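Local coordinates for Rab5 protein, putative (PDB 3CLV) that belongs to the Ras-like family of small P-loop proteins, as its Rab5 name implies, and holds guanosine-5'-diphosphate in its pocket, at residues 6-11 / 116-121; 45-50 / 93-98; 124-129 / 162-167; 147-152 / 177-182. All blocks are in the same frame, centred on the assembly; numbering follows the deposited sequence.

All four contacts reach one Ras-like mixed sheet, in which strand 43-50 alone runs against the rest. Contact 1, the buried one, joins strands 8-13 and 119-125 in mid-sheet by parallel bridges and mostly small side chains, with a water at its loose end. Contacts 2 and 4, partly buried like contact 3, hold the outermost strands: contact 2 by antiparallel pairing, with one more polar face that partly meets the second subunit, which contact 1 also touches; contact 4 by parallel pairing and mainly apolar packing. Contact 3, about 26 Å from contact 1 between centres, lacks strand pairing; an isoleucine on a phenylalanine face, a backbone bond and a glutamine amide tie strand 119-125 to a loop.

Contact 1: 6-11 / 116-121; sequences SSYKTV and GATCAI
Val11 and Ala120 sit side by side in a parallel bridge, and their side chains meet at 3.6 Å between Val11 CG1 and Ala120 CB. CG1 reaches that methyl because it stands between its own backbone N and carbonyl carbon (chi1 57°). On the opposite face Thr10 turns CG2 to Ile121 CD1, 3.7 Å away, while its OG1 bonds back to Tyr8 O. The backbones lock closely here: Ile121 N to Val11 O is 2.8 Å and nearly straight (167°). Towards the exposed Gly116 the regular pairing gives way. Lys9 O takes two donors, Thr118 N at 2.8 Å and Cys119 N at 3.2 Å, and a water bridges Lys9 N, Gly116 O and Thr118 OG1. Thr118 OG1 also lies at the Tyr8 ring edge. The extended Lys9 chain passes Ala117, and its NZ bonds Arg115 O and Leu112 O. Beyond these segments, strand 92-99 flanks 8-11, strand 149-155 flanks 119-121, and helix 191-206 packs on Tyr8, Cys119 and Ile121.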
loop_
_atom_site.group_PDB
_atom_site.type_symbol
_atom_site.label_atom_id
_atom_site.label_comp_id
_atom_site.label_asym_id
_atom_site.label_seq_id
_atom_site.Cartn_x
_atom_site.Cartn_y
_atom_site.Cartn_z
ATOM N N SER A 6 -9.458 9.878 3.164
ATOM C CA SER A 6 -9.375 10.726 1.965
ATOM C C SER A 6 -9.379 9.908 0.670
ATOM O O SER A 6 -9.795 10.403 -0.372
ATOM C CB SER A 6 -8.142 11.635 2.015
ATOM O OG SER A 6 -6.976 10.850 2.195
ATOM N N SER A 7 -8.876 8.675 0.734
ATOM C CA SER A 7 -9.139 7.674 -0.313
ATOM C C SER A 7 -9.091 6.244 0.228
ATOM O O SER A 7 -8.519 5.972 1.297
ATOM C CB SER A 7 -8.224 7.838 -1.536
ATOM O OG SER A 7 -6.926 7.371 -1.279
ATOM N N TYR A 8 -9.692 5.340 -0.531
ATOM C CA TYR A 8 -9.857 3.966 -0.116
ATOM C C TYR A 8 -9.087 3.056 -1.058
ATOM O O TYR A 8 -9.474 2.880 -2.230
ATOM C CB TYR A 8 -11.346 3.614 -0.057
ATOM C CG TYR A 8 -12.103 4.499 0.918
ATOM C CD1 TYR A 8 -12.181 4.163 2.257
ATOM C CD2 TYR A 8 -12.726 5.680 0.494
ATOM C CE1 TYR A 8 -12.851 4.962 3.165
ATOM C CE2 TYR A 8 -13.399 6.505 1.408
ATOM C CZ TYR A 8 -13.456 6.125 2.740
ATOM O OH TYR A 8 -14.107 6.899 3.676
ATOM N N LYS A 9 -7.986 2.499 -0.547
ATOM C CA LYS A 9 -7.210 1.523 -1.320
ATOM C C LYS A 9 -8.100 0.367 -1.756
ATOM O O LYS A 9 -8.834 -0.211 -0.943
ATOM C CB LYS A 9 -5.987 1.012 -0.550
ATOM C CG LYS A 9 -5.136 -0.014 -1.325
ATOM C CD LYS A 9 -3.896 -0.400 -0.503
ATOM C CE LYS A 9 -3.005 -1.378 -1.258
ATOM N NZ LYS A 9 -1.801 -1.740 -0.417
ATOM N N THR A 10 -8.045 0.056 -3.053
ATOM C CA THR A 10 -8.898 -0.965 -3.646
ATOM C C THR A 10 -8.042 -1.856 -4.521
ATOM O O THR A 10 -7.460 -1.392 -5.517
ATOM C CB THR A 10 -10.032 -0.301 -4.451
ATOM O OG1 THR A 10 -10.817 0.494 -3.565
ATOM C CG2 THR A 10 -10.903 -1.330 -5.150
ATOM N N VAL A 11 -7.927 -3.129 -4.132
ATOM C CA VAL A 11 -7.183 -4.092 -4.936
ATOM C C VAL A 11 -8.080 -4.650 -6.042
ATOM O O VAL A 11 -9.197 -5.142 -5.796
ATOM C CB VAL A 11 -6.488 -5.225 -4.117
ATOM C CG1 VAL A 11 -7.486 -6.025 -3.247
ATOM C CG2 VAL A 11 -5.713 -6.192 -5.045
ATOM N N GLY A 116 -3.818 -3.075 3.886
ATOM C CA GLY A 116 -4.457 -1.780 4.069
ATOM C C GLY A 116 -5.543 -1.455 3.052
ATOM O O GLY A 116 -6.011 -0.323 3.000
ATOM N N ALA A 117 -5.933 -2.427 2.227
ATOM C CA ALA A 117 -7.016 -2.196 1.266
ATOM C C ALA A 117 -8.359 -2.216 1.985
ATOM O O ALA A 117 -8.585 -3.046 2.877
ATOM C CB ALA A 117 -6.997 -3.234 0.146
ATOM N N THR A 118 -9.231 -1.284 1.611
ATOM C CA THR A 118 -10.615 -1.233 2.104
ATOM C C THR A 118 -11.466 -2.182 1.283
ATOM O O THR A 118 -12.303 -2.902 1.819
ATOM C CB THR A 118 -11.199 0.203 1.974
ATOM O OG1 THR A 118 -10.424 1.092 2.775
ATOM C CG2 THR A 118 -12.681 0.266 2.409
ATOM N N CYS A 119 -11.227 -2.191 -0.025
ATOM C CA CYS A 119 -12.038 -2.973 -0.950
ATOM C C CYS A 119 -11.199 -3.929 -1.766
ATOM O O CYS A 119 -10.038 -3.659 -2.059
ATOM C CB CYS A 119 -12.771 -2.054 -1.932
ATOM S SG CYS A 119 -13.818 -0.833 -1.161
ATOM N N ALA A 120 -11.802 -5.041 -2.149
ATOM C CA ALA A 120 -11.190 -5.950 -3.095
ATOM C C ALA A 120 -12.203 -6.245 -4.181
ATOM O O ALA A 120 -13.348 -6.663 -3.899
ATOM C CB ALA A 120 -10.723 -7.238 -2.406
ATOM N N ILE A 121 -11.789 -5.995 -5.419
ATOM C CA ILE A 121 -12.566 -6.332 -6.601
ATOM C C ILE A 121 -11.971 -7.589 -7.219
ATOM O O ILE A 121 -10.849 -7.563 -7.759
ATOM C CB ILE A 121 -12.556 -5.187 -7.659
ATOM C CG1 ILE A 121 -13.032 -3.864 -7.062
ATOM C CG2 ILE A 121 -13.421 -5.555 -8.892
ATOM C CD1 ILE A 121 -12.773 -2.648 -8.015
HETATM O O HOH W 1 -7.763 1.794 2.423
#

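Contact 2: 45-50 / 93-98; sequences CTYVVN and IKFDIW
Cys45, Tyr47 and Val49 each exchange two backbone N-H...O bonds, with Ile97, Phe95 and Ile93 respectively. Phe95 N to Tyr47 O, at 2.6 Å and 175°, is shorter and straighter than its return bond, Tyr47 N to Phe95 O at 3.0 Å. In the non-hydrogen-bonded pairs between them, CA-H groups lean on carbonyls, as Thr46 CA does on Phe95 O at 3.1 Å. The pair corresponds to the antiparallel strands two and three of the Ras-like fold, here joined by a long connection; 43-50 is the one strand that runs against the rest.

Apolar contacts line the face of Cys45, Tyr47 and Val49. Val49 CG2 meets the edge of the Phe95 ring at CE2, 3.6 Å away, and Phe95 CD2 lies at the edge of the Tyr47 ring. Ile97 CD1 lies 4.1 Å from Tyr47 CB, and near Cys45 SG in one conformer of that cysteine. Helices 20-29 and 191-206 pack on this face.

The other face is more polar. Val48 CG2 rests on Lys94 CG at 4.0 Å. In one conformer of Asp96, Trp98 NE1 donates to OD2 and OD1 makes a salt bridge to Arg115 NE of the second subunit.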
loop_
_atom_site.group_PDB
_atom_site.type_symbol
_atom_site.label_atom_id
_atom_site.label_comp_id
_atom_site.label_asym_id
_atom_site.label_seq_id
_atom_site.Cartn_x
_atom_site.Cartn_y
_atom_site.Cartn_z
ATOM N N CYS A 45 -4.660 3.689 -10.500
ATOM C CA CYS A 45 -5.560 4.742 -10.972
ATOM C C CYS A 45 -6.498 5.150 -9.846
ATOM O O CYS A 45 -6.658 4.440 -8.862
ATOM C CB CYS A 45 -6.361 4.302 -12.208
ATOM S SG CYS A 45 -7.813 3.295 -11.872
ATOM N N THR A 46 -7.094 6.332 -9.980
ATOM C CA THR A 46 -8.074 6.789 -8.990
ATOM C C THR A 46 -9.450 7.005 -9.634
ATOM O O THR A 46 -9.567 7.139 -10.853
ATOM C CB THR A 46 -7.598 8.030 -8.200
ATOM O OG1 THR A 46 -7.452 9.149 -9.088
ATOM C CG2 THR A 46 -6.256 7.761 -7.542
ATOM N N TYR A 47 -10.490 6.995 -8.812
ATOM C CA TYR A 47 -11.833 7.204 -9.299
ATOM C C TYR A 47 -12.681 7.693 -8.150
ATOM O O TYR A 47 -12.567 7.196 -7.021
ATOM C CB TYR A 47 -12.412 5.916 -9.892
ATOM C CG TYR A 47 -13.773 6.116 -10.507
ATOM C CD1 TYR A 47 -13.912 6.823 -11.710
ATOM C CD2 TYR A 47 -14.922 5.626 -9.883
ATOM C CE1 TYR A 47 -15.145 7.018 -12.284
ATOM C CE2 TYR A 47 -16.177 5.815 -10.454
ATOM C CZ TYR A 47 -16.274 6.518 -11.657
ATOM O OH TYR A 47 -17.491 6.743 -12.252
ATOM N N VAL A 48 -13.525 8.681 -8.435
ATOM C CA VAL A 48 -14.356 9.272 -7.402
ATOM C C VAL A 48 -15.820 8.974 -7.688
ATOM O O VAL A 48 -16.295 9.154 -8.806
ATOM C CB VAL A 48 -14.139 10.794 -7.314
ATOM C CG1 VAL A 48 -15.030 11.397 -6.232
ATOM C CG2 VAL A 48 -12.673 11.110 -7.051
ATOM N N VAL A 49 -16.527 8.498 -6.677
ATOM C CA VAL A 49 -17.974 8.379 -6.738
ATOM C C VAL A 49 -18.516 9.409 -5.759
ATOM O O VAL A 49 -18.132 9.423 -4.587
ATOM C CB VAL A 49 -18.487 6.974 -6.297
ATOM C CG1 VAL A 49 -20.020 6.950 -6.247
ATOM C CG2 VAL A 49 -17.976 5.869 -7.219
ATOM N N ASN A 50 -19.389 10.288 -6.232
ATOM C CA ASN A 50 -20.168 11.090 -5.290
ATOM C C ASN A 50 -21.572 10.510 -5.199
ATOM O O ASN A 50 -22.288 10.436 -6.203
ATOM C CB ASN A 50 -20.175 12.577 -5.662
ATOM C CG ASN A 50 -20.868 13.438 -4.607
ATOM O OD1 ASN A 50 -22.094 13.544 -4.595
ATOM N ND2 ASN A 50 -20.082 14.047 -3.716
ATOM N N ILE A 93 -16.630 9.668 -2.308
ATOM C CA ILE A 93 -15.761 8.517 -2.079
ATOM C C ILE A 93 -14.747 8.314 -3.198
ATOM O O ILE A 93 -15.109 8.058 -4.354
ATOM C CB ILE A 93 -16.595 7.244 -1.804
ATOM C CG1 ILE A 93 -17.338 7.428 -0.475
ATOM C CG2 ILE A 93 -15.706 5.984 -1.781
ATOM C CD1 ILE A 93 -18.703 6.824 -0.460
ATOM N N LYS A 94 -13.474 8.453 -2.833
ATOM C CA LYS A 94 -12.371 8.341 -3.778
ATOM C C LYS A 94 -11.680 6.984 -3.656
ATOM O O LYS A 94 -11.243 6.593 -2.574
ATOM C CB LYS A 94 -11.383 9.472 -3.545
ATOM C CG LYS A 94 -10.141 9.413 -4.409
ATOM C CD LYS A 94 -9.354 10.686 -4.201
ATOM C CE LYS A 94 -7.977 10.590 -4.800
ATOM N NZ LYS A 94 -7.334 11.942 -4.759
ATOM N N PHE A 95 -11.620 6.262 -4.772
ATOM C CA PHE A 95 -10.978 4.951 -4.831
ATOM C C PHE A 95 -9.551 5.083 -5.332
ATOM O O PHE A 95 -9.321 5.785 -6.313
ATOM C CB PHE A 95 -11.768 4.014 -5.760
ATOM C CG PHE A 95 -13.140 3.684 -5.246
ATOM C CD1 PHE A 95 -13.331 2.611 -4.370
ATOM C CD2 PHE A 95 -14.243 4.454 -5.623
ATOM C CE1 PHE A 95 -14.603 2.300 -3.877
ATOM C CE2 PHE A 95 -15.525 4.161 -5.135
ATOM C CZ PHE A 95 -15.709 3.070 -4.258
ATOM N N ASP A 96 -8.603 4.440 -4.641
ATOM C CA ASP A 96 -7.242 4.316 -5.131
ATOM C C ASP A 96 -7.084 2.866 -5.598
ATOM O O ASP A 96 -6.883 1.972 -4.777
ATOM C CB ASP A 96 -6.250 4.691 -4.015
ATOM C CG ASP A 96 -4.798 4.339 -4.349
ATOM O OD1 ASP A 96 -4.444 4.157 -5.537
ATOM O OD2 ASP A 96 -3.996 4.249 -3.397
ATOM N N ILE A 97 -7.197 2.648 -6.906
ATOM C CA ILE A 97 -7.247 1.294 -7.474
ATOM C C ILE A 97 -5.882 0.772 -7.867
ATOM O O ILE A 97 -5.188 1.376 -8.687
ATOM C CB ILE A 97 -8.186 1.246 -8.693
ATOM C CG1 ILE A 97 -9.546 1.848 -8.306
ATOM C CG2 ILE A 97 -8.374 -0.192 -9.170
ATOM C CD1 ILE A 97 -10.312 2.463 -9.491
ATOM N N TRP A 98 -5.516 -0.366 -7.283
ATOM C CA TRP A 98 -4.285 -1.042 -7.582
ATOM C C TRP A 98 -4.623 -2.294 -8.377
ATOM O O TRP A 98 -5.146 -3.267 -7.818
ATOM C CB TRP A 98 -3.546 -1.437 -6.287
ATOM C CG TRP A 98 -3.070 -0.285 -5.402
ATOM C CD1 TRP A 98 -3.670 0.921 -5.214
ATOM C CD2 TRP A 98 -1.922 -0.296 -4.548
ATOM N NE1 TRP A 98 -2.945 1.687 -4.331
ATOM C CE2 TRP A 98 -1.869 0.954 -3.902
ATOM C CE3 TRP A 98 -0.916 -1.241 -4.282
ATOM C CZ2 TRP A 98 -0.865 1.280 -2.990
ATOM C CZ3 TRP A 98 0.076 -0.919 -3.383
ATOM C CH2 TRP A 98 0.101 0.340 -2.752
#

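Contact 3: 124-129 / 162-167; sequences FDISNS and FQVDIL
Ile126 and Phe162 make a CH-pi contact, with Ile126 CD1 3.8 Å from the ring centroid and only 6° off its normal. The isoleucine can set this methyl over the face because CG1 lies between its backbone N and carbonyl carbon (chi1 55°). Other apolar contacts spread from the same side chain: Ile126 CG2 meets Ile166 CD1, which itself lies at the edge of the Phe162 ring, and Ile126 CB approaches Val164 CG2. That valine methyl also touches the Phe124 ring edge, 4.0 Å from CE2.

Hydrogen bonds between the segments are few. Gln163 N gives a straight 2.8 Å bond to Ile126 O, in the carbonyl plane, and Val164 N adds a weak one to the same oxygen. Gln163 extends its chain past Ser127 so that OE1 accepts from Ser129 N at 2.7 Å; the donor stands above the amide plane, 38° out of it.

The type I turn from Asp125 to Asn128, closed by Asn128 N to Asp125 O, carries Ile126 O. Asp125 OD1 accepts from Ser127 N at 2.9 Å, forming an Asx turn, and from Ser127 OG at 2.6 Å, both from one face of the carboxylate. Ser127 OG is also bonded to Lys159 NZ.

The contact joins the end of strand 119-125 to the loop leading into helix 166-175, with helix 129-145 packed on Phe124 and Val164 and strand 149-155 beside Phe124 and Ile126.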
loop_
_atom_site.group_PDB
_atom_site.type_symbol
_atom_site.label_atom_id
_atom_site.label_comp_id
_atom_site.label_asym_id
_atom_site.label_seq_id
_atom_site.Cartn_x
_atom_site.Cartn_y
_atom_site.Cartn_z
ATOM N N PHE A 124 -13.647 -12.317 -12.629
ATOM C CA PHE A 124 -13.461 -13.510 -13.453
ATOM C C PHE A 124 -14.155 -13.292 -14.799
ATOM O O PHE A 124 -14.870 -12.297 -14.996
ATOM C CB PHE A 124 -13.932 -14.785 -12.718
ATOM C CG PHE A 124 -15.446 -14.905 -12.599
ATOM C CD1 PHE A 124 -16.126 -14.285 -11.550
ATOM C CD2 PHE A 124 -16.174 -15.642 -13.529
ATOM C CE1 PHE A 124 -17.513 -14.367 -11.439
ATOM C CE2 PHE A 124 -17.576 -15.732 -13.435
ATOM C CZ PHE A 124 -18.241 -15.095 -12.382
ATOM N N ASP A 125 -13.900 -14.214 -15.723
ATOM C CA ASP A 125 -14.406 -14.161 -17.093
ATOM C C ASP A 125 -15.466 -15.262 -17.171
ATOM O O ASP A 125 -15.180 -16.437 -16.914
ATOM C CB ASP A 125 -13.213 -14.408 -18.050
ATOM C CG ASP A 125 -13.612 -14.579 -19.516
ATOM O OD1 ASP A 125 -14.819 -14.563 -19.868
ATOM O OD2 ASP A 125 -12.664 -14.765 -20.323
ATOM N N ILE A 126 -16.691 -14.871 -17.501
ATOM C CA ILE A 126 -17.820 -15.815 -17.554
ATOM C C ILE A 126 -17.624 -16.955 -18.569
ATOM O O ILE A 126 -18.260 -18.010 -18.453
ATOM C CB ILE A 126 -19.204 -15.116 -17.739
ATOM C CG1 ILE A 126 -19.241 -14.209 -18.973
ATOM C CG2 ILE A 126 -19.583 -14.324 -16.490
ATOM C CD1 ILE A 126 -19.656 -14.925 -20.263
ATOM N N SER A 127 -16.732 -16.731 -19.540
ATOM C CA SER A 127 -16.466 -17.693 -20.618
ATOM C C SER A 127 -15.319 -18.649 -20.306
ATOM O O SER A 127 -14.988 -19.533 -21.105
ATOM C CB SER A 127 -16.200 -16.961 -21.936
ATOM O OG SER A 127 -14.973 -16.238 -21.904
ATOM N N ASN A 128 -14.710 -18.471 -19.144
ATOM C CA ASN A 128 -13.588 -19.282 -18.745
ATOM C C ASN A 128 -13.721 -19.681 -17.265
ATOM O O ASN A 128 -13.404 -18.887 -16.367
ATOM C CB ASN A 128 -12.279 -18.523 -19.011
ATOM C CG ASN A 128 -11.056 -19.379 -18.799
ATOM O OD1 ASN A 128 -11.139 -20.480 -18.259
ATOM N ND2 ASN A 128 -9.901 -18.873 -19.210
ATOM N N SER A 129 -14.178 -20.912 -17.020
ATOM C CA SER A 129 -14.488 -21.350 -15.654
ATOM C C SER A 129 -13.262 -21.423 -14.749
ATOM O O SER A 129 -13.372 -21.180 -13.549
ATOM C CB SER A 129 -15.297 -22.673 -15.633
ATOM O OG SER A 129 -14.512 -23.775 -16.063
ATOM N N PHE A 162 -21.203 -18.653 -22.022
ATOM C CA PHE A 162 -21.037 -18.867 -20.581
ATOM C C PHE A 162 -20.461 -20.252 -20.295
ATOM O O PHE A 162 -20.967 -21.263 -20.791
ATOM C CB PHE A 162 -22.372 -18.704 -19.840
ATOM C CG PHE A 162 -22.775 -17.273 -19.590
ATOM C CD1 PHE A 162 -23.211 -16.458 -20.634
ATOM C CD2 PHE A 162 -22.750 -16.745 -18.303
ATOM C CE1 PHE A 162 -23.596 -15.129 -20.401
ATOM C CE2 PHE A 162 -23.132 -15.416 -18.057
ATOM C CZ PHE A 162 -23.558 -14.610 -19.111
ATOM N N GLN A 163 -19.393 -20.296 -19.511
ATOM C CA GLN A 163 -18.821 -21.560 -19.065
ATOM C C GLN A 163 -19.216 -21.785 -17.610
ATOM O O GLN A 163 -19.112 -22.893 -17.079
ATOM C CB GLN A 163 -17.306 -21.528 -19.208
ATOM C CG GLN A 163 -16.690 -22.868 -19.500
ATOM C CD GLN A 163 -15.249 -22.751 -19.932
ATOM O OE1 GLN A 163 -14.347 -22.649 -19.101
ATOM N NE2 GLN A 163 -15.018 -22.793 -21.246
ATOM N N VAL A 164 -19.683 -20.719 -16.975
ATOM C CA VAL A 164 -20.128 -20.774 -15.585
ATOM C C VAL A 164 -21.650 -20.759 -15.514
ATOM O O VAL A 164 -22.315 -20.414 -16.483
ATOM C CB VAL A 164 -19.526 -19.609 -14.737
ATOM C CG1 VAL A 164 -17.990 -19.653 -14.776
ATOM C CG2 VAL A 164 -20.059 -18.255 -15.202
ATOM N N ASP A 165 -22.180 -21.164 -14.363
ATOM C CA ASP A 165 -23.592 -21.030 -14.055
ATOM C C ASP A 165 -23.746 -19.813 -13.134
ATOM O O ASP A 165 -23.276 -19.834 -11.982
ATOM C CB ASP A 165 -24.098 -22.309 -13.373
ATOM C CG ASP A 165 -25.609 -22.336 -13.210
ATOM O OD1 ASP A 165 -26.199 -21.354 -12.704
ATOM O OD2 ASP A 165 -26.218 -23.362 -13.589
ATOM N N ILE A 166 -24.370 -18.751 -13.649
ATOM C CA ILE A 166 -24.522 -17.504 -12.887
ATOM C C ILE A 166 -25.210 -17.697 -11.538
ATOM O O ILE A 166 -24.762 -17.146 -10.538
ATOM C CB ILE A 166 -25.247 -16.398 -13.694
ATOM C CG1 ILE A 166 -24.313 -15.818 -14.763
ATOM C CG2 ILE A 166 -25.749 -15.283 -12.775
ATOM C CD1 ILE A 166 -22.957 -15.303 -14.223
ATOM N N LEU A 167 -26.284 -18.494 -11.519
ATOM C CA LEU A 167 -27.003 -18.794 -10.287
ATOM C C LEU A 167 -26.104 -19.438 -9.243
ATOM O O LEU A 167 -26.197 -19.102 -8.055
ATOM C CB LEU A 167 -28.217 -19.692 -10.558
ATOM C CG LEU A 167 -29.599 -19.075 -10.786
ATOM C CD1 LEU A 167 -29.530 -17.700 -11.443
ATOM C CD2 LEU A 167 -30.478 -20.044 -11.604
#

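Contact 4: 147-152 / 177-182; sequences NYIIIL and NLLFIQ
The ring of Phe180 is the one flat group at this contact. Leu152 O approaches it obliquely, 3.6 Å from CD1, and Leu152 CD2 meets the same ring atom at 4.1 Å. With Phe180 CG anti to the backbone N (chi1 174°), the ring reaches helix 166-175, where Val169 and Gln170 touch it.

Elsewhere branched aliphatic chains interlock. Leu179 CB packs on Ile151 CG1 at 3.8 Å, and Ile151 CD1 reaches on to Ile181 CG2, also at 3.8 Å. At the start of the strand, on the same face, Ile149 CG2 meets Leu179 CD1, the two side chains lying side by side. On the other side of the strands Leu178 spreads its two methyls, CD2 against Ile150 CG2 and CD1 against Leu152 CB.

The backbones pair in parallel, with bridges at Ile151 with Leu179 and at Leu152 with Phe180. Leu152 N meets Leu179 O at 2.9 Å in an almost straight bond (176°), although the donor stands above the carbonyl plane. Ile150 O takes Leu179 N, and Leu152 O takes Ile181 N at 3.1 Å. Asn177 ends helix 166-175 as the C-prime residue of a Schellman motif; strand 149-155, this helix and strand 179-183 form a beta-alpha-beta crossover, right-handed as in this fold generally.

Since no side-chain polar group bonds across the two segments, backbone hydrogen bonds set the alignment of this outermost strand, while apolar packing on both faces holds it to its neighbour.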
loop_
_atom_site.group_PDB
_atom_site.type_symbol
_atom_site.label_atom_id
_atom_site.label_comp_id
_atom_site.label_asym_id
_atom_site.label_seq_id
_atom_site.Cartn_x
_atom_site.Cartn_y
_atom_site.Cartn_z
ATOM N N ASN A 147 -10.435 -7.506 7.057
ATOM C CA ASN A 147 -11.817 -7.161 6.745
ATOM C C ASN A 147 -11.792 -6.392 5.427
ATOM O O ASN A 147 -11.242 -5.312 5.352
ATOM C CB ASN A 147 -12.479 -6.350 7.884
ATOM C CG ASN A 147 -11.726 -5.061 8.206
ATOM O OD1 ASN A 147 -10.520 -5.083 8.454
ATOM N ND2 ASN A 147 -12.437 -3.943 8.216
ATOM N N TYR A 148 -12.293 -6.997 4.363
ATOM C CA TYR A 148 -12.388 -6.296 3.094
ATOM C C TYR A 148 -13.847 -6.220 2.730
ATOM O O TYR A 148 -14.613 -7.143 3.022
ATOM C CB TYR A 148 -11.628 -7.042 1.980
ATOM C CG TYR A 148 -10.146 -7.188 2.242
ATOM C CD1 TYR A 148 -9.272 -6.105 2.094
ATOM C CD2 TYR A 148 -9.616 -8.415 2.649
ATOM C CE1 TYR A 148 -7.893 -6.246 2.341
ATOM C CE2 TYR A 148 -8.254 -8.572 2.903
ATOM C CZ TYR A 148 -7.405 -7.491 2.747
ATOM O OH TYR A 148 -6.090 -7.687 3.023
ATOM N N ILE A 149 -14.231 -5.125 2.090
ATOM C CA ILE A 149 -15.465 -5.123 1.301
ATOM C C ILE A 149 -15.117 -5.756 -0.044
ATOM O O ILE A 149 -14.341 -5.191 -0.828
ATOM C CB ILE A 149 -16.050 -3.693 1.126
ATOM C CG1 ILE A 149 -16.369 -3.081 2.492
ATOM C CG2 ILE A 149 -17.311 -3.752 0.254
ATOM C CD1 ILE A 149 -16.586 -1.550 2.463
ATOM N N ILE A 150 -15.673 -6.942 -0.296
ATOM C CA ILE A 150 -15.335 -7.729 -1.490
ATOM C C ILE A 150 -16.504 -7.723 -2.470
ATOM O O ILE A 150 -17.648 -8.013 -2.095
ATOM C CB ILE A 150 -14.963 -9.188 -1.151
ATOM C CG1 ILE A 150 -13.775 -9.239 -0.175
ATOM C CG2 ILE A 150 -14.666 -9.986 -2.430
ATOM C CD1 ILE A 150 -13.653 -10.595 0.522
ATOM N N ILE A 151 -16.193 -7.376 -3.715
ATOM C CA ILE A 151 -17.126 -7.491 -4.822
ATOM C C ILE A 151 -16.591 -8.484 -5.862
ATOM O O ILE A 151 -15.454 -8.355 -6.359
ATOM C CB ILE A 151 -17.526 -6.114 -5.412
ATOM C CG1 ILE A 151 -18.615 -6.264 -6.488
ATOM C CG2 ILE A 151 -16.284 -5.296 -5.910
ATOM C CD1 ILE A 151 -19.481 -4.972 -6.599
ATOM N N LEU A 152 -17.407 -9.497 -6.141
ATOM C CA LEU A 152 -17.057 -10.509 -7.120
ATOM C C LEU A 152 -17.639 -10.027 -8.435
ATOM O O LEU A 152 -18.827 -9.690 -8.508
ATOM C CB LEU A 152 -17.609 -11.876 -6.708
ATOM C CG LEU A 152 -17.413 -13.035 -7.679
ATOM C CD1 LEU A 152 -15.914 -13.390 -7.776
ATOM C CD2 LEU A 152 -18.219 -14.252 -7.198
ATOM N N ASN A 177 -20.984 -13.918 1.553
ATOM C CA ASN A 177 -21.301 -12.542 1.955
ATOM C C ASN A 177 -20.502 -11.518 1.151
ATOM O O ASN A 177 -19.882 -10.612 1.698
ATOM C CB ASN A 177 -21.070 -12.356 3.460
ATOM C CG ASN A 177 -21.782 -13.415 4.290
ATOM O OD1 ASN A 177 -21.148 -14.344 4.788
ATOM N ND2 ASN A 177 -23.105 -13.308 4.397
ATOM N N LEU A 178 -20.533 -11.698 -0.165
ATOM C CA LEU A 178 -19.844 -10.819 -1.105
ATOM C C LEU A 178 -20.906 -10.017 -1.834
ATOM O O LEU A 178 -22.048 -10.503 -2.016
ATOM C CB LEU A 178 -19.082 -11.661 -2.145
ATOM C CG LEU A 178 -18.252 -12.859 -1.681
ATOM C CD1 LEU A 178 -17.638 -13.569 -2.875
ATOM C CD2 LEU A 178 -17.174 -12.430 -0.696
ATOM N N LEU A 179 -20.538 -8.801 -2.229
ATOM C CA LEU A 179 -21.220 -8.111 -3.311
ATOM C C LEU A 179 -20.958 -8.859 -4.628
ATOM O O LEU A 179 -19.939 -9.550 -4.787
ATOM C CB LEU A 179 -20.743 -6.646 -3.417
ATOM C CG LEU A 179 -20.967 -5.762 -2.182
ATOM C CD1 LEU A 179 -20.353 -4.377 -2.395
ATOM C CD2 LEU A 179 -22.463 -5.629 -1.895
ATOM N N PHE A 180 -21.922 -8.780 -5.533
ATOM C CA PHE A 180 -21.804 -9.436 -6.842
ATOM C C PHE A 180 -22.356 -8.541 -7.960
ATOM O O PHE A 180 -23.387 -7.896 -7.802
ATOM C CB PHE A 180 -22.482 -10.820 -6.824
ATOM C CG PHE A 180 -22.528 -11.499 -8.175
ATOM C CD1 PHE A 180 -21.408 -12.174 -8.667
ATOM C CD2 PHE A 180 -23.686 -11.467 -8.948
ATOM C CE1 PHE A 180 -21.439 -12.797 -9.926
ATOM C CE2 PHE A 180 -23.731 -12.088 -10.216
ATOM C CZ PHE A 180 -22.610 -12.763 -10.699
ATOM N N ILE A 181 -21.657 -8.499 -9.098
ATOM C CA ILE A 181 -22.133 -7.737 -10.241
ATOM C C ILE A 181 -21.672 -8.409 -11.554
ATOM O O ILE A 181 -20.622 -9.051 -11.603
ATOM C CB ILE A 181 -21.728 -6.234 -10.127
ATOM C CG1 ILE A 181 -22.441 -5.375 -11.188
ATOM C CG2 ILE A 181 -20.175 -6.068 -10.127
ATOM C CD1 ILE A 181 -22.564 -3.928 -10.810
ATOM N N GLN A 182 -22.500 -8.315 -12.587
ATOM C CA GLN A 182 -22.159 -8.832 -13.909
ATOM C C GLN A 182 -21.843 -7.641 -14.790
ATOM O O GLN A 182 -22.610 -6.680 -14.825
ATOM C CB GLN A 182 -23.334 -9.604 -14.501
ATOM C CG GLN A 182 -23.616 -10.933 -13.828
ATOM C CD GLN A 182 -24.742 -11.660 -14.521
ATOM O OE1 GLN A 182 -24.589 -12.092 -15.661
ATOM N NE2 GLN A 182 -25.889 -11.780 -13.853
#